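Local coordinates for protein enolase-phosphatase E1 (Saccharomyces cerevisiae, PDB 2G80) that probably catalyses the enolisation of 2,3-diketo-5-methylthiopentyl-1-phosphate and then the dephosphorylation of the enol to an acireductone, using magnesium, in methionine salvage, at residues S32-D37 / K135-V140; E50-Y55 / Y111-G116; S78-D83 / D102-Q107; P125-A130 / S231-A236; T188-Y193 / A221-A226. One frame throughout, in Å; residues are numbered along the deposited sequence.

Contacts 1, 4 and 5 lie in the HAD core, a parallel sheet flanked by helices, and contacts 2 and 3 in the helical cap inserted between strands 33-36 and 140-143. Contact 1 therefore closes a loop along the chain that holds contacts 2 and 3, which share helix 103-118, their centres about 17 Å apart. Helix 128-136 serves contacts 1 and 4, also about 17 Å apart between centres, and contact 5 is nested inside the loop closed by contact 4. Contacts 1 and 5 touch where Leu35 packs on Tyr193. Contacts 1 and 3 are about 35 Å apart between centres and on opposite sides of the chain's centre, one in the core and the other in the cap.

Contact 1 of 5, residues S32-D37 / K135-V140; sequences STYLLD and KRKKRV. With MG (magnesium ion), chain E.
Tyr34 and Arg139 join the two segments through the backbone, Tyr34 N donating to Arg139 O over 3.0 Å. This begins the parallel pairing of strand 33-36 with strand 140-143, in which Tyr34 lies opposite Val140. Arg139 CG stands anti to the carbonyl carbon (chi1 -61°) and the chain then bends twice, which brings NH2 to Thr33 OG1 at 3.3 Å, tilted 23° from the guanidinium plane. Lys137, just past helix 128-136, lays its methylenes obliquely against the Tyr34 ring, with CD 3.6 Å from CE1. Its NZ is only weakly bonded to Tyr34 OH (3.5 Å); both groups have stronger partners, the hydroxyl bonding Asp29 and the amine forming salt bridges with Asp29 and the C-terminal carboxylate of Leu253. Replacing Tyr34 with an alanine would strip away ring and hydroxyl, and is likely to leave a gap beside Lys137 and Asp29 without that partner. Further along, Leu36 CD1 meets Val140 CG1 at 3.9 Å. In the same segment Asp37 OD2 binds magnesium at 2.2 Å, with three waters, Glu39 O and Asp212 OD1 completing the site. The pairing is consistent with holding in place the strand that presents this metal-binding carboxylate, the characteristic placement in HAD enzymes.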
# COMPACT_ATOMS: atom_id res chain seq x y z
N SER A 32 10.87 -13.10 15.36
CA SER A 32 9.55 -13.74 15.44
C SER A 32 8.60 -13.09 14.42
O SER A 32 7.75 -13.78 13.87
CB SER A 32 8.93 -13.68 16.85
OG SER A 32 8.39 -12.40 17.18
N THR A 33 8.79 -11.80 14.15
CA THR A 33 7.86 -10.99 13.38
C THR A 33 8.52 -10.03 12.42
O THR A 33 9.61 -9.52 12.68
CB THR A 33 6.99 -10.22 14.37
OG1 THR A 33 6.43 -11.15 15.31
CG2 THR A 33 5.85 -9.45 13.69
N TYR A 34 7.84 -9.81 11.30
CA TYR A 34 8.24 -8.92 10.24
C TYR A 34 7.12 -7.93 9.92
O TYR A 34 5.95 -8.32 9.80
CB TYR A 34 8.59 -9.73 8.99
CG TYR A 34 9.79 -10.63 9.21
CD1 TYR A 34 9.63 -11.94 9.67
CD2 TYR A 34 11.11 -10.13 9.03
CE1 TYR A 34 10.75 -12.78 9.93
CE2 TYR A 34 12.23 -10.96 9.24
CZ TYR A 34 12.05 -12.28 9.68
OH TYR A 34 13.15 -13.07 9.87
N LEU A 35 7.52 -6.67 9.80
CA LEU A 35 6.65 -5.56 9.49
C LEU A 35 7.16 -5.03 8.15
O LEU A 35 8.35 -4.70 8.00
CB LEU A 35 6.74 -4.49 10.57
CG LEU A 35 5.83 -3.28 10.43
CD1 LEU A 35 4.35 -3.72 10.56
CD2 LEU A 35 6.18 -2.24 11.49
N LEU A 36 6.27 -4.92 7.19
CA LEU A 36 6.68 -4.52 5.84
C LEU A 36 5.97 -3.29 5.35
O LEU A 36 4.75 -3.19 5.43
CB LEU A 36 6.41 -5.64 4.84
CG LEU A 36 7.01 -7.02 5.12
CD1 LEU A 36 6.54 -8.00 4.02
CD2 LEU A 36 8.49 -6.97 5.17
N ASP A 37 6.75 -2.34 4.85
CA ASP A 37 6.26 -1.23 4.05
C ASP A 37 5.84 -1.85 2.68
O ASP A 37 6.32 -2.95 2.33
CB ASP A 37 7.37 -0.21 3.84
CG ASP A 37 6.96 0.91 2.91
OD1 ASP A 37 5.81 1.42 3.03
OD2 ASP A 37 7.80 1.27 2.05
N LYS A 135 5.06 -15.78 1.96
CA LYS A 135 4.59 -17.16 2.05
C LYS A 135 5.34 -18.02 3.05
O LYS A 135 4.77 -19.00 3.51
CB LYS A 135 4.61 -17.87 0.69
CG LYS A 135 3.55 -17.39 -0.29
CD LYS A 135 3.51 -18.32 -1.52
CE LYS A 135 2.33 -17.98 -2.41
NZ LYS A 135 2.14 -18.95 -3.53
N ARG A 136 6.61 -17.71 3.35
CA ARG A 136 7.42 -18.55 4.26
C ARG A 136 7.55 -18.11 5.71
O ARG A 136 7.71 -18.96 6.58
CB ARG A 136 8.81 -18.83 3.69
CG ARG A 136 9.84 -17.75 3.75
CD ARG A 136 11.17 -18.32 3.37
NE ARG A 136 12.15 -17.23 3.33
CZ ARG A 136 12.35 -16.42 2.31
NH1 ARG A 136 11.67 -16.56 1.17
NH2 ARG A 136 13.24 -15.45 2.41
N LYS A 137 7.49 -16.79 5.96
CA LYS A 137 7.64 -16.27 7.30
C LYS A 137 6.35 -16.49 8.10
O LYS A 137 5.27 -16.33 7.57
CB LYS A 137 8.07 -14.81 7.29
CG LYS A 137 9.45 -14.55 6.69
CD LYS A 137 10.56 -15.32 7.39
CE LYS A 137 11.90 -14.95 6.87
NZ LYS A 137 12.90 -15.73 7.63
N LYS A 138 6.49 -16.82 9.38
CA LYS A 138 5.33 -17.11 10.21
C LYS A 138 4.47 -15.95 10.64
O LYS A 138 3.26 -16.11 10.75
CB LYS A 138 5.77 -18.00 11.38
CG LYS A 138 5.94 -19.40 10.80
CD LYS A 138 6.68 -20.30 11.61
CE LYS A 138 6.96 -21.55 10.83
NZ LYS A 138 5.81 -22.23 10.21
N ARG A 139 5.06 -14.79 10.86
CA ARG A 139 4.30 -13.62 11.28
C ARG A 139 4.69 -12.41 10.45
O ARG A 139 5.80 -11.90 10.56
CB ARG A 139 4.39 -13.39 12.78
CG ARG A 139 3.83 -14.56 13.62
CD ARG A 139 2.85 -14.08 14.69
NE ARG A 139 3.45 -13.01 15.48
CZ ARG A 139 2.81 -12.06 16.16
NH1 ARG A 139 1.47 -11.98 16.19
NH2 ARG A 139 3.54 -11.17 16.82
N VAL A 140 3.77 -12.01 9.57
CA VAL A 140 3.96 -10.91 8.63
C VAL A 140 2.80 -9.93 8.72
O VAL A 140 1.67 -10.32 8.46
CB VAL A 140 4.07 -11.42 7.18
CG1 VAL A 140 4.13 -10.22 6.16
CG2 VAL A 140 5.28 -12.35 7.03
MG MG E . 7.92 3.00 0.77
O HOH W 1 7.81 -14.27 11.34
O HOH W 2 5.96 3.30 1.00
O HOH W 3 8.11 4.01 2.57
O HOH W 4 8.21 4.55 -0.40

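Contact 2 of 5, residues E50-Y55 / Y111-G116; sequences ETLFPY and YVWAHG
Leu52 and Trp113 lie at the crossing of two helices of the α-helical cap that HAD phosphatases of this type insert into their core. The axes of 50-55 and 111-116 approach to 10.6 Å at 118°. One direct hydrogen bond links them: Trp113 NE1 reaches Leu52 O at 3.1 Å, arriving from well above the carbonyl plane, close to the kink at Pro54, which has no N-H to give the preceding turn. Apolar packing surrounds that bond. Leu52 CD2 sits over the five-membered ring of Trp113, 3.8 Å from its centroid, while Phe53 CD1 and Tyr55 CD2 approach the indole at its edge. A leucine in place of Trp113 has no indole N-H, and would probably leave Leu52 O without this donor and a gap between Phe53 and Tyr55. Water mediates the remaining polar link, joining Val112 O to the hydroxyl of Tyr55, whose CG is anti to the backbone N (chi1 180°), sending the ring across to the other helix. Glycine suits position 116 because a side chain would strike that ring; Tyr55 OH lies 3.1 Å from Gly116 CA.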
# COMPACT_ATOMS: atom_id res chain seq x y z
N GLU A 50 2.17 5.01 -12.60
CA GLU A 50 2.09 4.49 -13.98
C GLU A 50 0.82 3.75 -14.28
O GLU A 50 0.40 3.78 -15.44
CB GLU A 50 3.25 3.56 -14.36
CG GLU A 50 4.54 4.28 -14.48
CD GLU A 50 5.70 3.41 -14.95
OE1 GLU A 50 5.51 2.53 -15.82
OE2 GLU A 50 6.82 3.68 -14.47
N THR A 51 0.24 3.09 -13.27
CA THR A 51 -0.91 2.22 -13.40
C THR A 51 -2.19 2.62 -12.60
O THR A 51 -3.23 2.84 -13.21
CB THR A 51 -0.48 0.75 -13.07
OG1 THR A 51 0.62 0.38 -13.91
CG2 THR A 51 -1.61 -0.25 -13.30
N LEU A 52 -2.13 2.72 -11.27
CA LEU A 52 -3.37 2.95 -10.47
C LEU A 52 -4.06 4.29 -10.70
O LEU A 52 -5.25 4.33 -11.00
CB LEU A 52 -3.13 2.78 -8.97
CG LEU A 52 -2.90 1.37 -8.43
CD1 LEU A 52 -2.69 1.44 -6.93
CD2 LEU A 52 -4.05 0.46 -8.76
N PHE A 53 -3.31 5.37 -10.59
CA PHE A 53 -3.87 6.71 -10.80
C PHE A 53 -4.45 6.91 -12.20
O PHE A 53 -5.63 7.33 -12.30
CB PHE A 53 -2.84 7.79 -10.36
CG PHE A 53 -2.75 8.01 -8.86
CD1 PHE A 53 -3.33 7.15 -7.90
CD2 PHE A 53 -2.01 9.10 -8.39
CE1 PHE A 53 -3.22 7.41 -6.52
CE2 PHE A 53 -1.88 9.36 -7.02
CZ PHE A 53 -2.49 8.50 -6.08
N PRO A 54 -3.68 6.59 -13.28
CA PRO A 54 -4.22 6.65 -14.67
C PRO A 54 -5.43 5.76 -14.92
O PRO A 54 -6.35 6.17 -15.60
CB PRO A 54 -3.03 6.21 -15.53
CG PRO A 54 -1.86 6.55 -14.72
CD PRO A 54 -2.24 6.26 -13.31
N TYR A 55 -5.41 4.55 -14.36
CA TYR A 55 -6.55 3.65 -14.45
C TYR A 55 -7.81 4.34 -13.87
O TYR A 55 -8.89 4.35 -14.50
CB TYR A 55 -6.26 2.27 -13.75
CG TYR A 55 -7.44 1.36 -13.83
CD1 TYR A 55 -7.63 0.54 -14.95
CD2 TYR A 55 -8.47 1.42 -12.86
CE1 TYR A 55 -8.81 -0.28 -15.06
CE2 TYR A 55 -9.63 0.63 -12.97
CZ TYR A 55 -9.79 -0.22 -14.07
OH TYR A 55 -10.94 -1.01 -14.18
N TYR A 111 -13.54 1.67 -4.88
CA TYR A 111 -14.62 1.13 -5.69
C TYR A 111 -14.15 0.83 -7.14
O TYR A 111 -14.40 -0.25 -7.67
CB TYR A 111 -15.78 2.14 -5.71
CG TYR A 111 -16.94 1.73 -6.57
CD1 TYR A 111 -17.99 0.95 -6.03
CD2 TYR A 111 -17.00 2.10 -7.90
CE1 TYR A 111 -19.06 0.55 -6.82
CE2 TYR A 111 -18.08 1.70 -8.72
CZ TYR A 111 -19.11 0.93 -8.16
OH TYR A 111 -20.17 0.55 -8.94
N VAL A 112 -13.49 1.79 -7.76
CA VAL A 112 -12.99 1.66 -9.15
C VAL A 112 -11.87 0.58 -9.25
O VAL A 112 -11.89 -0.26 -10.17
CB VAL A 112 -12.52 3.04 -9.71
CG1 VAL A 112 -11.87 2.93 -11.08
CG2 VAL A 112 -13.71 4.01 -9.79
N TRP A 113 -10.93 0.62 -8.32
CA TRP A 113 -9.83 -0.33 -8.26
C TRP A 113 -10.33 -1.73 -7.99
O TRP A 113 -9.87 -2.66 -8.65
CB TRP A 113 -8.72 0.07 -7.28
CG TRP A 113 -7.98 1.30 -7.63
CD1 TRP A 113 -7.76 1.79 -8.90
CD2 TRP A 113 -7.28 2.18 -6.74
NE1 TRP A 113 -7.00 2.92 -8.84
CE2 TRP A 113 -6.67 3.18 -7.53
CE3 TRP A 113 -7.06 2.19 -5.36
CZ2 TRP A 113 -5.90 4.22 -6.98
CZ3 TRP A 113 -6.28 3.23 -4.80
CH2 TRP A 113 -5.71 4.23 -5.62
N ALA A 114 -11.30 -1.89 -7.09
CA ALA A 114 -11.86 -3.22 -6.82
C ALA A 114 -12.36 -3.90 -8.09
O ALA A 114 -12.05 -5.06 -8.33
CB ALA A 114 -12.95 -3.20 -5.72
N HIS A 115 -13.10 -3.16 -8.92
CA HIS A 115 -13.62 -3.66 -10.19
C HIS A 115 -12.47 -3.88 -11.16
O HIS A 115 -12.51 -4.84 -11.90
CB HIS A 115 -14.69 -2.71 -10.80
CG HIS A 115 -15.18 -3.14 -12.15
ND1 HIS A 115 -16.06 -4.18 -12.33
CD2 HIS A 115 -14.87 -2.69 -13.40
CE1 HIS A 115 -16.29 -4.34 -13.62
NE2 HIS A 115 -15.58 -3.45 -14.29
N GLY A 116 -11.49 -2.98 -11.19
CA GLY A 116 -10.27 -3.14 -12.01
C GLY A 116 -9.53 -4.44 -11.68
O GLY A 116 -9.19 -5.21 -12.58
O HOH W 5 -12.94 -0.18 -12.52

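Contact 3 of 5, residues S78-D83 / D102-Q107; sequences SQFHID and DPILKQ
Ile104 plants its CG2 methyl squarely over the centre of the Phe80 ring, 3.7 Å from the centroid and 10° off the normal, and this CH-pi contact is the tight part of the interface. With CG1 beside the backbone N (chi1 -53°) and turned to Gln79, the CG2 methyl stands anti to that N, over the ring. A branched residue thus suits the site, filling two directions at once. At the ring's edge lies Asp102 OD2, 3.6 Å from Phe80 CE1, with the carboxylate plane nearly perpendicular to the ring; Leu88 touches Phe80 from helix 85-97. The outer side is more exposed and without polar pairing. There Gln79 OE1 makes one close touch, 3.3 Å from Ile104 CD1, but stays 4.4 Å from Gln107 OE1. With no hydrogen bond between the segments, apolar packing mainly holds the turn after helix 72-78 to the start of 103-118. Asp102 is also the N-cap of that helix, its OD1 accepting from Ile104 N at 3.0 Å. One carboxylate therefore caps the helix with one oxygen and lies with the other at the ring's edge, where the hydrogens probably carry a slight positive charge.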
# COMPACT_ATOMS: atom_id res chain seq x y z
N SER A 78 -21.95 11.66 -4.01
CA SER A 78 -22.70 12.70 -3.31
C SER A 78 -21.93 13.31 -2.13
O SER A 78 -22.12 14.48 -1.83
CB SER A 78 -24.07 12.19 -2.84
OG SER A 78 -23.89 11.17 -1.85
N GLN A 79 -21.04 12.54 -1.50
CA GLN A 79 -20.22 13.04 -0.38
C GLN A 79 -19.10 14.05 -0.74
O GLN A 79 -18.39 14.50 0.15
CB GLN A 79 -19.69 11.89 0.46
CG GLN A 79 -20.84 11.13 1.14
CD GLN A 79 -20.39 10.31 2.33
OE1 GLN A 79 -19.41 9.57 2.26
NE2 GLN A 79 -21.14 10.40 3.43
N PHE A 80 -18.93 14.35 -2.03
CA PHE A 80 -18.08 15.47 -2.45
C PHE A 80 -18.84 16.79 -2.30
O PHE A 80 -18.20 17.84 -2.21
CB PHE A 80 -17.60 15.33 -3.90
CG PHE A 80 -16.58 14.27 -4.09
CD1 PHE A 80 -15.28 14.45 -3.60
CD2 PHE A 80 -16.90 13.08 -4.75
CE1 PHE A 80 -14.30 13.47 -3.79
CE2 PHE A 80 -15.94 12.10 -4.95
CZ PHE A 80 -14.62 12.30 -4.46
N HIS A 81 -20.17 16.72 -2.28
CA HIS A 81 -21.08 17.88 -2.15
C HIS A 81 -21.00 18.89 -3.30
O HIS A 81 -21.16 20.09 -3.08
CB HIS A 81 -20.94 18.57 -0.76
CG HIS A 81 -21.10 17.62 0.38
ND1 HIS A 81 -22.30 16.99 0.67
CD2 HIS A 81 -20.20 17.12 1.26
CE1 HIS A 81 -22.12 16.17 1.69
NE2 HIS A 81 -20.86 16.25 2.08
N ILE A 82 -20.79 18.37 -4.51
CA ILE A 82 -20.75 19.15 -5.76
C ILE A 82 -21.79 18.53 -6.70
O ILE A 82 -21.61 17.40 -7.17
CB ILE A 82 -19.37 19.10 -6.45
CG1 ILE A 82 -18.27 19.62 -5.52
CG2 ILE A 82 -19.42 19.92 -7.77
CD1 ILE A 82 -16.86 19.35 -6.03
N ASP A 83 -22.85 19.28 -6.98
CA ASP A 83 -23.95 18.83 -7.82
C ASP A 83 -23.69 18.93 -9.32
O ASP A 83 -24.16 18.06 -10.07
CB ASP A 83 -25.23 19.60 -7.47
CG ASP A 83 -25.66 19.41 -6.01
OD1 ASP A 83 -25.18 18.46 -5.34
OD2 ASP A 83 -26.47 20.23 -5.52
N ASP A 102 -8.14 12.96 0.49
CA ASP A 102 -9.55 13.17 0.80
C ASP A 102 -10.10 11.74 0.94
O ASP A 102 -9.96 10.97 -0.01
CB ASP A 102 -10.23 13.97 -0.33
CG ASP A 102 -11.77 14.11 -0.20
OD1 ASP A 102 -12.41 13.53 0.71
OD2 ASP A 102 -12.36 14.79 -1.07
N PRO A 103 -10.73 11.38 2.10
CA PRO A 103 -11.28 10.02 2.26
C PRO A 103 -12.42 9.64 1.29
O PRO A 103 -12.63 8.46 1.05
CB PRO A 103 -11.82 10.03 3.71
CG PRO A 103 -12.10 11.42 3.99
CD PRO A 103 -11.00 12.20 3.29
N ILE A 104 -13.14 10.62 0.76
CA ILE A 104 -14.20 10.35 -0.20
C ILE A 104 -13.56 9.94 -1.53
O ILE A 104 -14.10 9.07 -2.21
CB ILE A 104 -15.21 11.55 -0.36
CG1 ILE A 104 -15.74 12.00 1.02
CG2 ILE A 104 -16.35 11.16 -1.33
CD1 ILE A 104 -16.40 10.86 1.87
N LEU A 105 -12.41 10.55 -1.87
CA LEU A 105 -11.61 10.16 -3.04
C LEU A 105 -11.12 8.71 -2.90
O LEU A 105 -11.27 7.93 -3.83
CB LEU A 105 -10.39 11.08 -3.23
CG LEU A 105 -9.47 10.76 -4.44
CD1 LEU A 105 -10.26 10.89 -5.72
CD2 LEU A 105 -8.23 11.66 -4.48
N LYS A 106 -10.55 8.38 -1.74
CA LYS A 106 -10.05 7.03 -1.45
C LYS A 106 -11.10 5.95 -1.56
O LYS A 106 -10.80 4.85 -2.04
CB LYS A 106 -9.34 6.94 -0.09
CG LYS A 106 -8.16 7.94 0.13
CD LYS A 106 -7.32 8.12 -1.13
CE LYS A 106 -6.06 8.96 -0.96
NZ LYS A 106 -5.36 8.95 -2.31
N GLN A 107 -12.32 6.26 -1.13
CA GLN A 107 -13.44 5.34 -1.30
C GLN A 107 -13.79 5.19 -2.77
O GLN A 107 -14.02 4.09 -3.23
CB GLN A 107 -14.67 5.82 -0.56
CG GLN A 107 -14.53 5.73 0.94
CD GLN A 107 -15.68 6.39 1.62
OE1 GLN A 107 -16.83 6.18 1.25
NE2 GLN A 107 -15.38 7.22 2.61

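Contact 4 of 5, residues P125-A130 / S231-A236; sequences PVYADA and SRPGNA
Asp129 OD2 is gripped by Arg232 NH2 at 3.1 Å, by a weak bond from Arg232 NH1, and by the backbone N of Phe250. The other oxygen, OD1, takes Arg232 NH1 at 3.1 Å on its syn lone pair, so arginine and aspartate form a salt bridge of two end-on bonds, one to each oxygen, although their planes are turned 50° apart. Asp129 CG lies between the backbone N and the carbonyl carbon (chi1 67°), which swings the carboxylate from the first turn of helix 128-136 toward Arg232. The guanidinium also lies flat on Tyr127, planes 12° apart and centres separated by 4.1 Å, an offset stack with cation-pi character. Arg232 CD continues the cover over the same ring, and Phe250 gives the arginine a second cation-pi partner, while NE bonds to Thr41 O. Arginine suits this place because it can stack and donate in its plane together. Past the ring, water 7 bridges Tyr127 OH (2.6 Å) and Pro233 O (2.7 Å), and water 6 joins Pro233 O to Asn235 OD1. Pro233 and Asn235 belong to the type II turn from Arg232 to Asn235, whose Gly234 has backbone angles that call for glycine. The salt bridge and stack join helix 128-136 to the loop after strand 226-230, the Arg232 side chain lying about 9 Å from the magnesium. Balanced by a carboxylate and spread over aromatic faces, the charge of the buried Arg232 is probably well stabilised.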
# COMPACT_ATOMS: atom_id res chain seq x y z
N PRO A 125 2.04 -5.67 -8.97
CA PRO A 125 3.35 -6.24 -9.29
C PRO A 125 4.28 -6.47 -8.07
O PRO A 125 5.33 -5.85 -7.96
CB PRO A 125 3.94 -5.19 -10.26
CG PRO A 125 3.37 -3.92 -9.84
CD PRO A 125 2.01 -4.22 -9.26
N VAL A 126 3.95 -7.42 -7.21
CA VAL A 126 4.81 -7.70 -6.06
C VAL A 126 6.05 -8.44 -6.52
O VAL A 126 5.97 -9.40 -7.29
CB VAL A 126 4.05 -8.46 -4.97
CG1 VAL A 126 4.96 -8.80 -3.77
CG2 VAL A 126 2.83 -7.62 -4.51
N TYR A 127 7.21 -8.04 -6.00
CA TYR A 127 8.48 -8.68 -6.37
C TYR A 127 8.44 -10.16 -6.03
O TYR A 127 7.95 -10.53 -4.96
CB TYR A 127 9.69 -8.01 -5.70
CG TYR A 127 9.91 -6.56 -6.09
CD1 TYR A 127 10.43 -6.22 -7.35
CD2 TYR A 127 9.63 -5.53 -5.20
CE1 TYR A 127 10.62 -4.88 -7.70
CE2 TYR A 127 9.84 -4.18 -5.56
CZ TYR A 127 10.35 -3.86 -6.79
OH TYR A 127 10.55 -2.55 -7.11
N ALA A 128 8.96 -11.00 -6.94
CA ALA A 128 8.93 -12.46 -6.72
C ALA A 128 9.50 -12.90 -5.34
O ALA A 128 8.88 -13.68 -4.62
CB ALA A 128 9.60 -13.16 -7.83
N ASP A 129 10.64 -12.34 -4.95
CA ASP A 129 11.25 -12.64 -3.66
C ASP A 129 10.41 -12.15 -2.45
O ASP A 129 10.52 -12.69 -1.36
CB ASP A 129 12.66 -12.04 -3.59
CG ASP A 129 12.65 -10.52 -3.58
OD1 ASP A 129 12.32 -9.96 -4.64
OD2 ASP A 129 12.96 -9.92 -2.52
N ALA A 130 9.61 -11.10 -2.63
CA ALA A 130 8.72 -10.60 -1.55
C ALA A 130 7.53 -11.55 -1.39
O ALA A 130 7.04 -11.73 -0.29
CB ALA A 130 8.26 -9.16 -1.82
N SER A 231 16.06 -1.62 -0.88
CA SER A 231 16.54 -0.97 -2.09
C SER A 231 16.02 -1.75 -3.28
O SER A 231 16.28 -2.93 -3.40
CB SER A 231 18.06 -0.94 -2.10
OG SER A 231 18.49 -0.03 -3.08
N ARG A 232 15.25 -1.08 -4.15
CA ARG A 232 14.66 -1.70 -5.31
C ARG A 232 14.86 -0.77 -6.51
O ARG A 232 14.96 0.46 -6.29
CB ARG A 232 13.13 -1.85 -5.12
CG ARG A 232 12.66 -2.70 -3.98
CD ARG A 232 13.08 -4.14 -4.17
NE ARG A 232 12.46 -5.02 -3.19
CZ ARG A 232 12.47 -6.35 -3.26
NH1 ARG A 232 13.09 -6.98 -4.24
NH2 ARG A 232 11.83 -7.06 -2.33
N PRO A 233 14.88 -1.33 -7.75
CA PRO A 233 14.99 -0.48 -8.97
C PRO A 233 13.87 0.56 -9.01
O PRO A 233 12.72 0.24 -8.73
CB PRO A 233 14.83 -1.49 -10.12
CG PRO A 233 15.18 -2.82 -9.55
CD PRO A 233 14.78 -2.77 -8.10
N GLY A 234 14.23 1.80 -9.27
CA GLY A 234 13.27 2.91 -9.28
C GLY A 234 13.14 3.67 -7.97
O GLY A 234 12.45 4.69 -7.96
N ASN A 235 13.72 3.18 -6.86
CA ASN A 235 13.71 3.94 -5.57
C ASN A 235 14.73 5.09 -5.64
O ASN A 235 15.64 5.08 -6.46
CB ASN A 235 14.11 3.07 -4.35
CG ASN A 235 13.07 2.04 -3.96
OD1 ASN A 235 12.05 1.83 -4.62
ND2 ASN A 235 13.35 1.36 -2.86
N ALA A 236 14.57 6.05 -4.74
CA ALA A 236 15.55 7.14 -4.59
C ALA A 236 16.91 6.51 -4.21
O ALA A 236 16.94 5.47 -3.52
CB ALA A 236 15.09 8.13 -3.52
O HOH W 6 10.60 0.74 -6.57
O HOH W 7 11.32 -1.90 -9.51

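Contact 5 of 5, residues T188-Y193 / A221-A226; sequences TETQSY and AGVGIA
Gly222 passes close to Thr190, whose CG2 is 3.8 Å from Gly222 C. Glycine suits the place because a CB would point at Thr190 OG1 and clash with it; that hydroxyl bonds to Ala219 O. Val223 follows with the densest packing: its CG1 presses on Thr190 CG2 at 3.4 Å, tighter than usual for two carbons, as the two side chains slide past each other in opposite directions. With CG1 beside the backbone N (chi1 -79°), the second methyl, CG2, falls between the backbone N and the carbonyl carbon and meets Tyr193 CB at 3.6 Å, so that a β-branched residue touches both partners. Gly224 closes a type I turn begun at Ala221, and its positive phi favours glycine. Ile225 then points toward helix 190-200, CD1 reaching Tyr193 CB at 3.9 Å and crossing that side chain at about a right angle. The ring of Tyr193 leads away from the segment, its hydroxyl bonded to Lys187 O, and meets Phe209 and Tyr143. The contact thus fits the start of helix 190-200 against the turn between helix 214-221 and strand 226-230, with Ile225 also lying on strand 207-211.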
# COMPACT_ATOMS: atom_id res chain seq x y z
N THR A 188 6.25 8.32 10.30
CA THR A 188 7.47 8.98 10.79
C THR A 188 7.47 9.31 12.32
O THR A 188 8.42 9.89 12.82
CB THR A 188 7.76 10.25 9.94
OG1 THR A 188 6.53 10.97 9.70
CG2 THR A 188 8.35 9.85 8.58
N GLU A 189 6.43 8.89 13.04
CA GLU A 189 6.30 9.11 14.49
C GLU A 189 6.50 7.78 15.25
O GLU A 189 5.82 6.77 14.95
CB GLU A 189 4.93 9.70 14.83
CG GLU A 189 4.69 11.16 14.34
CD GLU A 189 5.67 12.18 14.93
OE1 GLU A 189 6.00 12.10 16.14
OE2 GLU A 189 6.13 13.09 14.19
N THR A 190 7.41 7.79 16.22
CA THR A 190 7.72 6.61 17.06
C THR A 190 6.47 5.99 17.72
O THR A 190 6.35 4.76 17.76
CB THR A 190 8.81 6.98 18.12
OG1 THR A 190 10.05 7.29 17.45
CG2 THR A 190 9.06 5.86 19.14
N GLN A 191 5.54 6.84 18.18
CA GLN A 191 4.29 6.43 18.83
C GLN A 191 3.47 5.46 18.01
O GLN A 191 2.83 4.56 18.59
CB GLN A 191 3.42 7.66 19.16
CG GLN A 191 2.07 7.38 19.88
CD GLN A 191 2.24 6.83 21.29
OE1 GLN A 191 2.90 7.45 22.14
NE2 GLN A 191 1.62 5.66 21.57
N SER A 192 3.45 5.70 16.70
CA SER A 192 2.78 4.83 15.75
C SER A 192 3.32 3.40 15.85
O SER A 192 2.53 2.46 15.84
CB SER A 192 2.92 5.36 14.31
OG SER A 192 2.62 6.76 14.22
N TYR A 193 4.65 3.26 16.00
CA TYR A 193 5.29 1.93 16.16
C TYR A 193 5.01 1.29 17.53
O TYR A 193 4.92 0.09 17.64
CB TYR A 193 6.77 1.98 15.82
CG TYR A 193 6.93 2.35 14.38
CD1 TYR A 193 6.89 1.38 13.37
CD2 TYR A 193 7.04 3.70 14.00
CE1 TYR A 193 6.99 1.73 12.04
CE2 TYR A 193 7.12 4.06 12.67
CZ TYR A 193 7.11 3.08 11.68
OH TYR A 193 7.21 3.44 10.35
N ALA A 221 13.03 2.60 15.12
CA ALA A 221 14.18 2.40 15.97
C ALA A 221 14.08 3.09 17.35
O ALA A 221 14.75 2.65 18.29
CB ALA A 221 15.48 2.80 15.24
N GLY A 222 13.23 4.12 17.47
CA GLY A 222 12.98 4.79 18.75
C GLY A 222 12.30 3.93 19.82
O GLY A 222 12.42 4.23 21.01
N VAL A 223 11.59 2.89 19.40
CA VAL A 223 10.97 1.89 20.30
C VAL A 223 11.66 0.50 20.23
O VAL A 223 11.08 -0.48 20.68
CB VAL A 223 9.42 1.79 20.12
CG1 VAL A 223 8.74 2.94 20.82
CG2 VAL A 223 9.00 1.67 18.63
N GLY A 224 12.88 0.45 19.69
CA GLY A 224 13.71 -0.75 19.69
C GLY A 224 13.51 -1.80 18.61
O GLY A 224 14.13 -2.89 18.67
N ILE A 225 12.68 -1.47 17.62
CA ILE A 225 12.42 -2.38 16.52
C ILE A 225 13.65 -2.40 15.58
O ILE A 225 14.14 -1.34 15.22
CB ILE A 225 11.14 -1.97 15.73
CG1 ILE A 225 9.88 -1.92 16.63
CG2 ILE A 225 10.93 -2.89 14.48
CD1 ILE A 225 8.66 -1.41 15.90
N ALA A 226 14.09 -3.60 15.18
CA ALA A 226 15.20 -3.76 14.21
C ALA A 226 14.71 -3.25 12.83
O ALA A 226 13.54 -3.34 12.49
CB ALA A 226 15.68 -5.19 14.14